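Local coordinates for alanine racemase (Corynebacterium glutamicum, PDB 2DY3), which belongs to the alanine racemase family, pairing a TIM-barrel-like N-terminal domain that holds pyridoxal-5'-phosphate with a C-terminal domain built mainly of beta strands, at residues G285-T290 with D305-S310; A324-E329 with T335-R340; A108-D113 with F141-A146; S74-C79 with H116-I121; R18-M23 with G216-G221. All coordinates share one frame; numbering follows the deposited sequence.

Contact 1 of 5, residues G285-T290 with D305-S310; sequences GKFSVT and DQFVIS
V289 and I309 stand 7.8 Å apart, CA to CA, without pairing as strands, because strand 294-299 is the antiparallel partner of both 288-291 and 307-312; the CA atoms come nearest at S288 and I309, 7.5 Å apart, and the backbones draw apart toward F307, where side chains span the gap. F287 and F307 meet in a T-shaped (edge-to-face) stack, with ring centroids 5.7 Å apart and planes turned 66° against each other. The leading atom of F287 is CZ, which sits 4.0 Å above the F307 plane, shifted from the centre toward the rim near CE2. V289 approaches the same ring differently: its CG1 methyl lies in the ring plane at the edge, beside CZ and CE2 of F307, 3.8 Å from CZ. The F307 ring is thus met at one face by an aromatic edge and at its rim by a methyl. Its first torsion (chi1 66°) places CG between the backbone N and the carbonyl carbon, and the ring reaches from its strand to V289. The other V289 methyl, CG2, touches CD1 of I309 at 3.8 Å, the two side chains running roughly at right angles. The contact is wholly apolar and buried. F287 and F307 also rest on Q298 of the intervening strand, and the backbone of V289 pairs with Y296. Farther along, D305 touches pyridoxal-5'-phosphate and packs on K34 of the second subunit. Aromatic and branched residues packed across the curl of a mixed sheet in this way form the hydrophobic interior of the C-terminal beta domain of alanine racemases.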
# COMPACT_ATOMS: atom_id res chain seq x y z
N GLY B 285 1.30 5.82 19.16
CA GLY B 285 1.89 6.72 20.14
C GLY B 285 3.07 7.56 19.69
O GLY B 285 3.77 8.15 20.52
N LYS B 286 3.30 7.63 18.39
CA LYS B 286 4.44 8.40 17.88
C LYS B 286 4.07 9.69 17.17
O LYS B 286 4.94 10.51 16.86
CB LYS B 286 5.26 7.54 16.93
CG LYS B 286 5.79 6.25 17.53
CD LYS B 286 6.68 5.54 16.53
CE LYS B 286 7.19 4.21 17.06
NZ LYS B 286 7.97 3.50 16.02
N PHE B 287 2.79 9.89 16.89
CA PHE B 287 2.40 11.08 16.16
C PHE B 287 1.05 11.65 16.55
O PHE B 287 0.29 11.04 17.31
CB PHE B 287 2.37 10.77 14.67
CG PHE B 287 1.17 9.97 14.25
CD1 PHE B 287 0.10 10.58 13.62
CD2 PHE B 287 1.10 8.61 14.51
CE1 PHE B 287 -1.03 9.86 13.26
CE2 PHE B 287 -0.02 7.88 14.15
CZ PHE B 287 -1.08 8.50 13.53
N SER B 288 0.76 12.82 15.98
CA SER B 288 -0.49 13.53 16.20
C SER B 288 -1.02 13.93 14.82
O SER B 288 -0.25 14.06 13.87
CB SER B 288 -0.25 14.81 17.00
OG SER B 288 0.43 14.56 18.22
N VAL B 289 -2.33 14.10 14.71
CA VAL B 289 -2.91 14.54 13.46
C VAL B 289 -3.24 16.00 13.75
O VAL B 289 -3.19 16.44 14.90
CB VAL B 289 -4.20 13.77 13.10
CG1 VAL B 289 -3.94 12.27 13.11
CG2 VAL B 289 -5.31 14.13 14.06
N THR B 290 -3.58 16.76 12.72
CA THR B 290 -3.90 18.16 12.93
C THR B 290 -5.29 18.51 12.43
O THR B 290 -5.59 18.35 11.25
CB THR B 290 -2.89 19.09 12.22
OG1 THR B 290 -3.11 19.02 10.80
CG2 THR B 290 -1.47 18.66 12.51
N ASP B 305 -9.11 -0.67 9.98
CA ASP B 305 -9.81 0.41 9.29
C ASP B 305 -9.76 1.77 9.96
O ASP B 305 -10.22 2.76 9.39
CB ASP B 305 -11.28 0.02 9.10
CG ASP B 305 -11.45 -1.38 8.55
OD1 ASP B 305 -10.98 -1.65 7.43
OD2 ASP B 305 -12.05 -2.20 9.26
N GLN B 306 -9.19 1.84 11.16
CA GLN B 306 -9.16 3.11 11.87
C GLN B 306 -8.19 3.20 13.04
O GLN B 306 -7.62 2.19 13.49
CB GLN B 306 -10.58 3.42 12.37
CG GLN B 306 -11.27 2.21 13.02
CD GLN B 306 -12.65 2.51 13.57
OE1 GLN B 306 -13.55 2.94 12.85
NE2 GLN B 306 -12.83 2.28 14.87
N PHE B 307 -7.98 4.42 13.52
CA PHE B 307 -7.15 4.66 14.69
C PHE B 307 -7.82 5.78 15.49
O PHE B 307 -8.70 6.46 14.97
CB PHE B 307 -5.70 5.03 14.33
CG PHE B 307 -5.55 6.35 13.62
CD1 PHE B 307 -5.51 6.40 12.23
CD2 PHE B 307 -5.37 7.52 14.34
CE1 PHE B 307 -5.29 7.59 11.58
CE2 PHE B 307 -5.14 8.72 13.69
CZ PHE B 307 -5.10 8.76 12.31
N VAL B 308 -7.39 5.96 16.73
CA VAL B 308 -8.00 6.95 17.60
C VAL B 308 -7.03 8.03 18.05
O VAL B 308 -5.83 7.80 18.18
CB VAL B 308 -8.59 6.26 18.86
CG1 VAL B 308 -9.46 7.23 19.64
CG2 VAL B 308 -9.38 5.03 18.45
N ILE B 309 -7.58 9.22 18.30
CA ILE B 309 -6.79 10.35 18.77
C ILE B 309 -7.47 10.92 20.01
O ILE B 309 -8.70 10.83 20.14
CB ILE B 309 -6.69 11.47 17.70
CG1 ILE B 309 -8.08 12.05 17.41
CG2 ILE B 309 -6.09 10.91 16.41
CD1 ILE B 309 -8.05 13.24 16.47
N SER B 310 -6.68 11.48 20.92
CA SER B 310 -7.24 12.05 22.13
C SER B 310 -7.44 13.55 21.97
O SER B 310 -6.54 14.28 21.56
CB SER B 310 -6.34 11.76 23.34
OG SER B 310 -5.03 12.25 23.14

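Contact 2 of 5, residues A324-E329 with T335-R340; sequences AVIFGE and TDFAER
F327 and F337 lie with their rings nearly parallel, planes 24° apart, but slid so far that they barely overlap; the centroids are 5.6 Å apart. Touching is left to neighbouring corners, CD2 of F327 reaching CD1 of F337 at 3.8 Å. At the roots, CB of F327 lies 4.0 Å from CB of F337. I326 adds its CG2 methyl near the far end of the F337 ring, 3.9 Å from CZ. F337 therefore bears on two consecutive residues, with its root beside F327 and its tip beside I326. That reach depends on chi1 of -174°, which sets CG of F337 opposite the backbone N and extends the ring from the helix toward 324-329.

I326 and F327 form a classic beta bulge opposite W238, whose backbone pairs with both, consistent with both meeting one ring; the chain turns a corner at I326. On the helix, NH1 of R340 stands 2.9 Å from OD2 of D336, one turn back. This salt bridge is a matter of charge alone, since the carboxylate oxygen lies well out of the guanidinium plane.

Beyond the first shell, F287 makes an edge-to-face stack with F337, and V348 of helix 345-350 packs on F337 and A338. Helix 334-340 is thus laid against the bulged corner that follows strand 323-325, a strand running between 288-291 and 236-247 of the mixed sheet.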
# COMPACT_ATOMS: atom_id res chain seq x y z
N ALA B 324 -9.03 15.90 9.63
CA ALA B 324 -7.82 15.58 10.38
C ALA B 324 -6.66 15.36 9.41
O ALA B 324 -6.67 14.40 8.63
CB ALA B 324 -8.04 14.34 11.23
N VAL B 325 -5.67 16.24 9.45
CA VAL B 325 -4.49 16.12 8.59
C VAL B 325 -3.49 15.17 9.23
O VAL B 325 -3.04 15.40 10.35
CB VAL B 325 -3.80 17.51 8.37
CG1 VAL B 325 -2.53 17.33 7.55
CG2 VAL B 325 -4.76 18.47 7.67
N ILE B 326 -3.14 14.10 8.52
CA ILE B 326 -2.17 13.13 9.03
C ILE B 326 -0.79 13.71 8.72
O ILE B 326 0.12 13.67 9.55
CB ILE B 326 -2.37 11.75 8.36
CG1 ILE B 326 -3.77 11.22 8.73
CG2 ILE B 326 -1.28 10.79 8.80
CD1 ILE B 326 -4.18 9.94 8.01
N PHE B 327 -0.66 14.26 7.52
CA PHE B 327 0.56 14.94 7.10
C PHE B 327 0.28 15.71 5.82
O PHE B 327 -0.52 15.29 4.99
CB PHE B 327 1.74 13.96 6.92
CG PHE B 327 1.71 13.14 5.65
CD1 PHE B 327 2.06 13.71 4.44
CD2 PHE B 327 1.40 11.79 5.69
CE1 PHE B 327 2.11 12.94 3.29
CE2 PHE B 327 1.45 11.02 4.54
CZ PHE B 327 1.80 11.59 3.34
N GLY B 328 0.90 16.87 5.69
CA GLY B 328 0.69 17.69 4.51
C GLY B 328 0.27 19.10 4.86
O GLY B 328 0.63 19.62 5.91
N GLU B 329 -0.50 19.71 3.97
CA GLU B 329 -0.98 21.07 4.16
C GLU B 329 -1.80 21.19 5.43
O GLU B 329 -2.61 20.32 5.75
CB GLU B 329 -1.82 21.50 2.95
CG GLU B 329 -2.26 22.96 2.99
CD GLU B 329 -2.80 23.44 1.64
OE1 GLU B 329 -3.23 24.62 1.56
OE2 GLU B 329 -2.79 22.66 0.67
N THR B 335 8.25 15.05 6.05
CA THR B 335 9.54 14.84 6.71
C THR B 335 9.37 14.71 8.22
O THR B 335 9.91 13.80 8.84
CB THR B 335 10.53 15.98 6.37
OG1 THR B 335 10.67 16.10 4.95
CG2 THR B 335 11.90 15.71 6.97
N ASP B 336 8.61 15.63 8.82
CA ASP B 336 8.37 15.59 10.26
C ASP B 336 7.69 14.27 10.63
O ASP B 336 8.10 13.59 11.58
CB ASP B 336 7.46 16.74 10.68
CG ASP B 336 7.11 16.70 12.15
OD1 ASP B 336 7.94 17.14 12.97
OD2 ASP B 336 6.02 16.20 12.49
N PHE B 337 6.65 13.92 9.87
CA PHE B 337 5.91 12.69 10.11
C PHE B 337 6.86 11.50 9.96
O PHE B 337 6.80 10.55 10.74
CB PHE B 337 4.76 12.57 9.10
CG PHE B 337 3.85 11.40 9.35
CD1 PHE B 337 3.72 10.39 8.41
CD2 PHE B 337 3.13 11.30 10.53
CE1 PHE B 337 2.89 9.31 8.64
CE2 PHE B 337 2.30 10.22 10.76
CZ PHE B 337 2.18 9.23 9.82
N ALA B 338 7.73 11.58 8.96
CA ALA B 338 8.70 10.52 8.71
C ALA B 338 9.60 10.29 9.92
O ALA B 338 9.75 9.16 10.38
CB ALA B 338 9.56 10.87 7.49
N GLU B 339 10.19 11.37 10.43
CA GLU B 339 11.07 11.24 11.59
C GLU B 339 10.33 10.78 12.84
O GLU B 339 10.91 10.09 13.68
CB GLU B 339 11.83 12.56 11.84
CG GLU B 339 11.04 13.83 11.59
CD GLU B 339 11.92 15.08 11.63
OE1 GLU B 339 11.38 16.20 11.53
OE2 GLU B 339 13.16 14.93 11.76
N ARG B 340 9.05 11.14 12.96
CA ARG B 340 8.26 10.71 14.11
C ARG B 340 8.11 9.19 14.02
O ARG B 340 8.04 8.50 15.03
CB ARG B 340 6.87 11.36 14.10
CG ARG B 340 6.85 12.85 14.43
CD ARG B 340 7.00 13.11 15.92
NE ARG B 340 7.34 14.51 16.21
CZ ARG B 340 6.59 15.56 15.88
NH1 ARG B 340 5.44 15.39 15.25
NH2 ARG B 340 7.00 16.78 16.19

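Contact 3 of 5, residues A108-D113 with F141-A146; sequences ALIETD and FSALAA
I110, A143 and L144 join two neighbouring helices on the outside of the TIM-type barrel: helix 103-110, which follows strand 97-100, and helix 134-146, which follows strand 117-122. The approach is close, with the CA atoms of I110 and L144 6.9 Å apart. Most of it rests on the ethyl arm of I110. With chi1 at -69°, CG1 stands opposite the carbonyl carbon, and the extended second torsion (chi2 171°) carries CD1 straight out to the facing helix. There the terminal methyl lodges against A143, 3.5 Å from its CB and 3.4 Å from its carbonyl O. Beside the short side chain of A143 the methyl reaches the helix backbone itself. L144 meets the same arm obliquely and farther back, its CD2 methyl lying 4.0 Å from CG1 of I110. All of this is van der Waals packing.

Helix 103-110 ends just beside the contact, E111 being the first residue to leave helical angles. T112 secures that end twice: its OG1 donates to the carbonyl O of A108 at 2.7 Å, tilted 22° from the carbonyl plane, and its backbone N donates to O of L109 at 3.0 Å. Beneath the helix pair, I150 of strand 150-156 is touched by I110 and L144, and I121 of strand 117-122 also packs on L144. Side-by-side helices sealing the outer face of a parallel sheet, with aliphatic side chains between them and the strands, are the standard build of the alpha layer in a beta/alpha barrel.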
# COMPACT_ATOMS: atom_id res chain seq x y z
N ALA B 108 20.42 -10.52 -24.48
CA ALA B 108 19.04 -10.57 -24.95
C ALA B 108 18.75 -9.43 -25.92
O ALA B 108 17.97 -9.60 -26.86
CB ALA B 108 18.08 -10.51 -23.76
N LEU B 109 19.36 -8.28 -25.69
CA LEU B 109 19.15 -7.12 -26.54
C LEU B 109 19.83 -7.27 -27.89
O LEU B 109 19.24 -6.98 -28.93
CB LEU B 109 19.65 -5.85 -25.84
CG LEU B 109 18.83 -5.47 -24.60
CD1 LEU B 109 19.55 -4.40 -23.81
CD2 LEU B 109 17.46 -4.98 -25.04
N ILE B 110 21.08 -7.73 -27.87
CA ILE B 110 21.85 -7.93 -29.09
C ILE B 110 21.19 -8.98 -29.97
O ILE B 110 21.23 -8.89 -31.20
CB ILE B 110 23.29 -8.37 -28.78
CG1 ILE B 110 24.06 -7.22 -28.13
CG2 ILE B 110 23.99 -8.82 -30.04
CD1 ILE B 110 25.41 -7.63 -27.58
N GLU B 111 20.58 -9.98 -29.34
CA GLU B 111 19.94 -11.04 -30.09
C GLU B 111 18.51 -10.71 -30.48
O GLU B 111 17.79 -11.56 -31.02
CB GLU B 111 20.00 -12.35 -29.30
CG GLU B 111 21.43 -12.87 -29.12
CD GLU B 111 21.50 -14.09 -28.22
OE1 GLU B 111 22.61 -14.64 -28.05
OE2 GLU B 111 20.46 -14.49 -27.66
N THR B 112 18.09 -9.47 -30.21
CA THR B 112 16.74 -9.03 -30.55
C THR B 112 16.75 -8.38 -31.93
O THR B 112 17.52 -7.45 -32.18
CB THR B 112 16.20 -7.98 -29.56
OG1 THR B 112 15.96 -8.60 -28.29
CG2 THR B 112 14.90 -7.38 -30.09
N ASP B 113 15.87 -8.84 -32.81
CA ASP B 113 15.80 -8.29 -34.16
C ASP B 113 14.81 -7.14 -34.26
O ASP B 113 13.65 -7.32 -34.64
CB ASP B 113 15.43 -9.38 -35.17
CG ASP B 113 15.39 -8.86 -36.61
OD1 ASP B 113 15.64 -7.65 -36.82
OD2 ASP B 113 15.12 -9.66 -37.52
N PHE B 141 30.79 -3.94 -23.14
CA PHE B 141 31.00 -2.82 -24.05
C PHE B 141 31.37 -3.37 -25.43
O PHE B 141 30.89 -2.88 -26.45
CB PHE B 141 32.12 -1.89 -23.56
CG PHE B 141 31.86 -1.28 -22.20
CD1 PHE B 141 30.58 -1.22 -21.67
CD2 PHE B 141 32.91 -0.74 -21.46
CE1 PHE B 141 30.35 -0.63 -20.43
CE2 PHE B 141 32.69 -0.15 -20.22
CZ PHE B 141 31.41 -0.10 -19.71
N SER B 142 32.20 -4.40 -25.45
CA SER B 142 32.62 -5.00 -26.71
C SER B 142 31.43 -5.58 -27.47
O SER B 142 31.30 -5.40 -28.68
CB SER B 142 33.64 -6.11 -26.46
OG SER B 142 34.02 -6.73 -27.67
N ALA B 143 30.56 -6.27 -26.74
CA ALA B 143 29.38 -6.88 -27.34
C ALA B 143 28.41 -5.85 -27.90
O ALA B 143 27.95 -5.97 -29.04
CB ALA B 143 28.67 -7.76 -26.31
N LEU B 144 28.09 -4.83 -27.11
CA LEU B 144 27.17 -3.79 -27.55
C LEU B 144 27.72 -2.97 -28.73
O LEU B 144 26.97 -2.54 -29.60
CB LEU B 144 26.79 -2.89 -26.38
CG LEU B 144 26.06 -3.61 -25.23
CD1 LEU B 144 25.93 -2.69 -24.02
CD2 LEU B 144 24.68 -4.08 -25.71
N ALA B 145 29.03 -2.75 -28.75
CA ALA B 145 29.65 -1.99 -29.83
C ALA B 145 29.52 -2.72 -31.16
O ALA B 145 29.40 -2.09 -32.21
CB ALA B 145 31.11 -1.74 -29.52
N ALA B 146 29.55 -4.05 -31.10
CA ALA B 146 29.45 -4.87 -32.30
C ALA B 146 28.03 -4.97 -32.84
O ALA B 146 27.83 -5.41 -33.97
CB ALA B 146 30.00 -6.26 -32.01

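Contact 4 of 5, residues S74-C79 with H116-I121; sequences SQEVLC and HIRVSI
E76 and R118 form the polar half of the contact, a salt bridge of 3.1 Å between OE1 of E76 and NH2 of R118. NH2 stands over the face of the carboxylate rather than in its plane, also 3.1 Å from CD and 3.6 Å from OE2 of E76. The carboxylate for its part lies at the edge of the guanidinium, and the two planes are turned 61° apart. E76 runs out extended (chi2 -178°), whereas R118 bends at its third torsion (chi3 60°), and the side chains cross at about a right angle. The stronger partner of R118 is D97, also bridged to NH2, so two carboxylates, of E76 and D97, share this nitrogen.

Both segments belong to the parallel sheet of the TIM-type barrel, where strand 97-100 runs between 76-81 and 117-122. Side chains alternate: V77 packs on helix 62-70 outside, while E76, L78, R118 and S120 meet on the other face.

The apolar half is a single touch, the CD1 methyl of L78 against CB of S120 at 3.9 Å. It lies where the backbones come nearest, 8.0 Å between the CA atoms of these two residues. L78 also packs on H195, and its side chain is about 7 Å from pyridoxal-5'-phosphate.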
# COMPACT_ATOMS: atom_id res chain seq x y z
N SER B 74 5.70 11.87 -24.54
CA SER B 74 6.48 11.66 -25.75
C SER B 74 7.97 11.88 -25.51
O SER B 74 8.78 11.70 -26.41
CB SER B 74 5.99 12.61 -26.86
OG SER B 74 6.07 13.96 -26.45
N GLN B 75 8.33 12.27 -24.30
CA GLN B 75 9.74 12.48 -23.97
C GLN B 75 10.48 11.14 -23.85
O GLN B 75 9.87 10.08 -23.78
CB GLN B 75 9.89 13.23 -22.64
CG GLN B 75 9.56 14.72 -22.65
CD GLN B 75 8.11 15.01 -22.94
OE1 GLN B 75 7.22 14.25 -22.56
NE2 GLN B 75 7.85 16.12 -23.62
N GLU B 76 11.80 11.23 -23.84
CA GLU B 76 12.67 10.08 -23.67
C GLU B 76 12.27 9.39 -22.36
O GLU B 76 12.05 10.06 -21.35
CB GLU B 76 14.11 10.57 -23.59
CG GLU B 76 15.18 9.52 -23.41
CD GLU B 76 16.56 10.14 -23.29
OE1 GLU B 76 16.89 11.01 -24.12
OE2 GLU B 76 17.32 9.74 -22.38
N VAL B 77 12.16 8.06 -22.37
CA VAL B 77 11.79 7.30 -21.18
C VAL B 77 12.79 6.18 -20.91
O VAL B 77 13.11 5.40 -21.81
CB VAL B 77 10.37 6.69 -21.32
CG1 VAL B 77 10.08 5.76 -20.12
CG2 VAL B 77 9.32 7.80 -21.38
N LEU B 78 13.29 6.10 -19.68
CA LEU B 78 14.25 5.06 -19.28
C LEU B 78 13.66 4.12 -18.23
O LEU B 78 13.03 4.55 -17.27
CB LEU B 78 15.52 5.71 -18.73
CG LEU B 78 16.62 4.77 -18.22
CD1 LEU B 78 17.13 3.84 -19.33
CD2 LEU B 78 17.77 5.61 -17.68
N CYS B 79 13.89 2.83 -18.43
CA CYS B 79 13.39 1.78 -17.53
C CYS B 79 14.61 0.96 -17.07
O CYS B 79 15.43 0.54 -17.88
CB CYS B 79 12.37 0.94 -18.33
SG CYS B 79 12.18 -0.77 -17.91
N HIS B 116 16.13 -0.22 -34.35
CA HIS B 116 17.06 0.60 -33.56
C HIS B 116 16.70 0.61 -32.08
O HIS B 116 15.75 1.26 -31.66
CB HIS B 116 17.05 2.03 -34.12
CG HIS B 116 17.82 3.01 -33.30
ND1 HIS B 116 17.37 3.49 -32.09
CD2 HIS B 116 19.02 3.61 -33.51
CE1 HIS B 116 18.24 4.34 -31.60
NE2 HIS B 116 19.25 4.44 -32.44
N ILE B 117 17.49 -0.11 -31.29
CA ILE B 117 17.25 -0.24 -29.85
C ILE B 117 18.09 0.71 -28.99
O ILE B 117 19.31 0.61 -28.95
CB ILE B 117 17.53 -1.70 -29.40
CG1 ILE B 117 16.67 -2.66 -30.22
CG2 ILE B 117 17.24 -1.85 -27.92
CD1 ILE B 117 17.09 -4.11 -30.10
N ARG B 118 17.41 1.62 -28.29
CA ARG B 118 18.09 2.57 -27.41
C ARG B 118 18.32 1.93 -26.04
O ARG B 118 17.38 1.46 -25.39
CB ARG B 118 17.26 3.85 -27.24
CG ARG B 118 17.39 4.86 -28.40
CD ARG B 118 16.33 5.95 -28.33
NE ARG B 118 16.41 6.75 -27.11
CZ ARG B 118 17.30 7.71 -26.89
NH1 ARG B 118 18.18 8.03 -27.82
NH2 ARG B 118 17.30 8.36 -25.73
N VAL B 119 19.57 1.91 -25.60
CA VAL B 119 19.91 1.34 -24.31
C VAL B 119 20.82 2.27 -23.51
O VAL B 119 21.50 3.13 -24.06
CB VAL B 119 20.64 -0.03 -24.45
CG1 VAL B 119 19.78 -1.02 -25.21
CG2 VAL B 119 21.97 0.16 -25.14
N SER B 120 20.80 2.09 -22.19
CA SER B 120 21.65 2.87 -21.30
C SER B 120 22.29 1.84 -20.40
O SER B 120 21.61 1.02 -19.80
CB SER B 120 20.81 3.86 -20.49
OG SER B 120 21.64 4.59 -19.60
N ILE B 121 23.62 1.86 -20.31
CA ILE B 121 24.30 0.88 -19.48
C ILE B 121 24.29 1.25 -18.01
O ILE B 121 24.81 2.29 -17.62
CB ILE B 121 25.78 0.69 -19.91
CG1 ILE B 121 25.87 0.49 -21.42
CG2 ILE B 121 26.36 -0.52 -19.21
CD1 ILE B 121 27.31 0.45 -21.94

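Contact 5 of 5, residues R18-M23 with G216-G221; sequences RVLKQM and GLAFYG. With PLP (pyridoxal-5'-phosphate), chain F.
L20 presses a methyl onto F219 unusually closely: CD1 sits 3.3 Å from the ring centroid and only 10° off the ring normal, a CH-pi contact almost exactly over the centre of one face. All six ring carbons of F219 lie within 3.8 Å of this methyl, so packing here is tight. The ring is presented by chi1 of -78°, which sets CG opposite the carbonyl carbon. The other branch of L20, CD2, touches CB of A218 at 3.7 Å, so the leucine fork straddles two successive residues of the 3-10 segment 217-220.

While these residues face helix 10-24, G216 and L217, at the start of 216-221, hold pyridoxal-5'-phosphate. The backbone N of G216 donates to O3P of the phosphate at 2.8 Å, and N of L217 donates to O1P at 2.9 Å in a nearly straight bond (166°). The turn closes behind them, F219 N bonding to O of G216 at 2.9 Å. S199, whose backbone N also binds pyridoxal-5'-phosphate, accepts from A218 N through OG. Backbone amides at the amino end of a short helical turn, gathered round a phosphate after a barrel strand, make a phosphate-binding site characteristic of TIM-barrel folds.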
# COMPACT_ATOMS: atom_id res chain seq x y z
N ARG B 18 9.82 23.62 -12.37
CA ARG B 18 10.48 24.84 -12.82
C ARG B 18 11.75 25.11 -12.01
O ARG B 18 12.79 25.47 -12.56
CB ARG B 18 9.54 26.05 -12.69
CG ARG B 18 8.38 26.05 -13.68
CD ARG B 18 7.41 27.19 -13.41
NE ARG B 18 8.05 28.50 -13.43
CZ ARG B 18 7.42 29.65 -13.22
NH1 ARG B 18 6.11 29.67 -12.97
NH2 ARG B 18 8.09 30.80 -13.26
N VAL B 19 11.67 24.91 -10.69
CA VAL B 19 12.82 25.12 -9.82
C VAL B 19 13.95 24.14 -10.12
O VAL B 19 15.13 24.48 -10.01
CB VAL B 19 12.42 24.97 -8.33
CG1 VAL B 19 13.67 24.93 -7.47
CG2 VAL B 19 11.54 26.12 -7.91
N LEU B 20 13.58 22.92 -10.50
CA LEU B 20 14.59 21.92 -10.81
C LEU B 20 15.19 22.19 -12.19
O LEU B 20 16.38 21.98 -12.42
CB LEU B 20 13.99 20.51 -10.76
CG LEU B 20 13.51 20.03 -9.39
CD1 LEU B 20 12.97 18.63 -9.51
CD2 LEU B 20 14.65 20.08 -8.39
N LYS B 21 14.35 22.67 -13.11
CA LYS B 21 14.81 22.97 -14.46
C LYS B 21 15.83 24.10 -14.39
O LYS B 21 16.90 24.03 -15.00
CB LYS B 21 13.63 23.37 -15.35
CG LYS B 21 13.95 23.37 -16.84
CD LYS B 21 14.41 21.98 -17.28
CE LYS B 21 14.89 21.97 -18.73
NZ LYS B 21 13.80 22.28 -19.68
N GLN B 22 15.53 25.15 -13.62
CA GLN B 22 16.46 26.26 -13.49
C GLN B 22 17.78 25.77 -12.91
O GLN B 22 18.85 26.13 -13.39
CB GLN B 22 15.87 27.36 -12.60
CG GLN B 22 16.74 28.61 -12.54
CD GLN B 22 16.91 29.27 -13.91
OE1 GLN B 22 17.74 30.18 -14.08
NE2 GLN B 22 16.12 28.83 -14.88
N MET B 23 17.71 24.92 -11.88
CA MET B 23 18.90 24.38 -11.23
C MET B 23 19.74 23.45 -12.11
O MET B 23 20.94 23.30 -11.89
CB MET B 23 18.51 23.61 -9.96
CG MET B 23 17.99 24.47 -8.83
SD MET B 23 17.56 23.46 -7.40
CE MET B 23 19.19 23.05 -6.78
N GLY B 216 13.99 12.55 -8.29
CA GLY B 216 12.62 12.10 -8.16
C GLY B 216 11.97 12.89 -7.04
O GLY B 216 11.14 13.78 -7.27
N LEU B 217 12.38 12.56 -5.82
CA LEU B 217 11.88 13.16 -4.59
C LEU B 217 11.60 14.67 -4.66
O LEU B 217 10.54 15.13 -4.24
CB LEU B 217 12.87 12.85 -3.46
CG LEU B 217 12.48 12.94 -1.99
CD1 LEU B 217 12.41 14.37 -1.61
CD2 LEU B 217 11.16 12.24 -1.71
N ALA B 218 12.56 15.44 -5.18
CA ALA B 218 12.39 16.89 -5.27
C ALA B 218 11.18 17.38 -6.07
O ALA B 218 10.63 18.45 -5.78
CB ALA B 218 13.68 17.53 -5.83
N PHE B 219 10.76 16.63 -7.08
CA PHE B 219 9.61 17.04 -7.89
C PHE B 219 8.33 17.08 -7.05
O PHE B 219 7.39 17.82 -7.36
CB PHE B 219 9.39 16.07 -9.07
CG PHE B 219 10.33 16.28 -10.22
CD1 PHE B 219 11.56 15.64 -10.26
CD2 PHE B 219 10.00 17.13 -11.26
CE1 PHE B 219 12.43 15.84 -11.31
CE2 PHE B 219 10.86 17.33 -12.32
CZ PHE B 219 12.08 16.68 -12.35
N TYR B 220 8.32 16.28 -5.99
CA TYR B 220 7.16 16.19 -5.12
C TYR B 220 7.26 17.18 -3.95
O TYR B 220 6.44 17.16 -3.03
CB TYR B 220 7.02 14.75 -4.62
CG TYR B 220 7.08 13.77 -5.77
CD1 TYR B 220 6.07 13.72 -6.72
CD2 TYR B 220 8.20 12.96 -5.97
CE1 TYR B 220 6.16 12.91 -7.83
CE2 TYR B 220 8.30 12.14 -7.08
CZ TYR B 220 7.27 12.12 -8.01
OH TYR B 220 7.37 11.31 -9.12
N GLY B 221 8.28 18.02 -4.00
CA GLY B 221 8.47 19.05 -2.99
C GLY B 221 9.08 18.65 -1.66
O GLY B 221 8.90 19.36 -0.67
N1 PLP F . 17.54 6.94 -10.13
C2 PLP F . 17.23 5.60 -9.87
C2A PLP F . 17.99 4.50 -10.60
C3 PLP F . 16.23 5.31 -8.91
O3 PLP F . 15.91 3.99 -8.63
C4 PLP F . 15.54 6.37 -8.25
C4A PLP F . 14.46 6.11 -7.17
C5 PLP F . 15.91 7.73 -8.56
C6 PLP F . 16.90 7.99 -9.49
C5A PLP F . 15.27 8.91 -7.89
O4P PLP F . 15.91 9.21 -6.65
P PLP F . 15.51 10.41 -5.64
O1P PLP F . 14.09 10.29 -5.31
O2P PLP F . 16.39 10.13 -4.50
O3P PLP F . 15.83 11.63 -6.40

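Along the chain, contact 5 comes first to open and encloses contacts 3 and 4; contacts 1 and 2 follow in series. The first group belongs to the barrel domain. Contacts 3 and 4, with centres 15 Å apart, interlock: their segments alternate, and L109 and F141 of the helix layer pack on V119 and I121 of strand 117-122. Contact 5 lies 22 Å from contact 4, centre to centre, at the bound pyridoxal-5'-phosphate. Contacts 1 and 2, with centres 11 Å apart, share the mixed sheet of the C-terminal domain, where 288-291 and 323-325 are neighbours. Between contacts 1 and 3 the centres are 55 Å apart, which shows how elongated the two-domain subunit is.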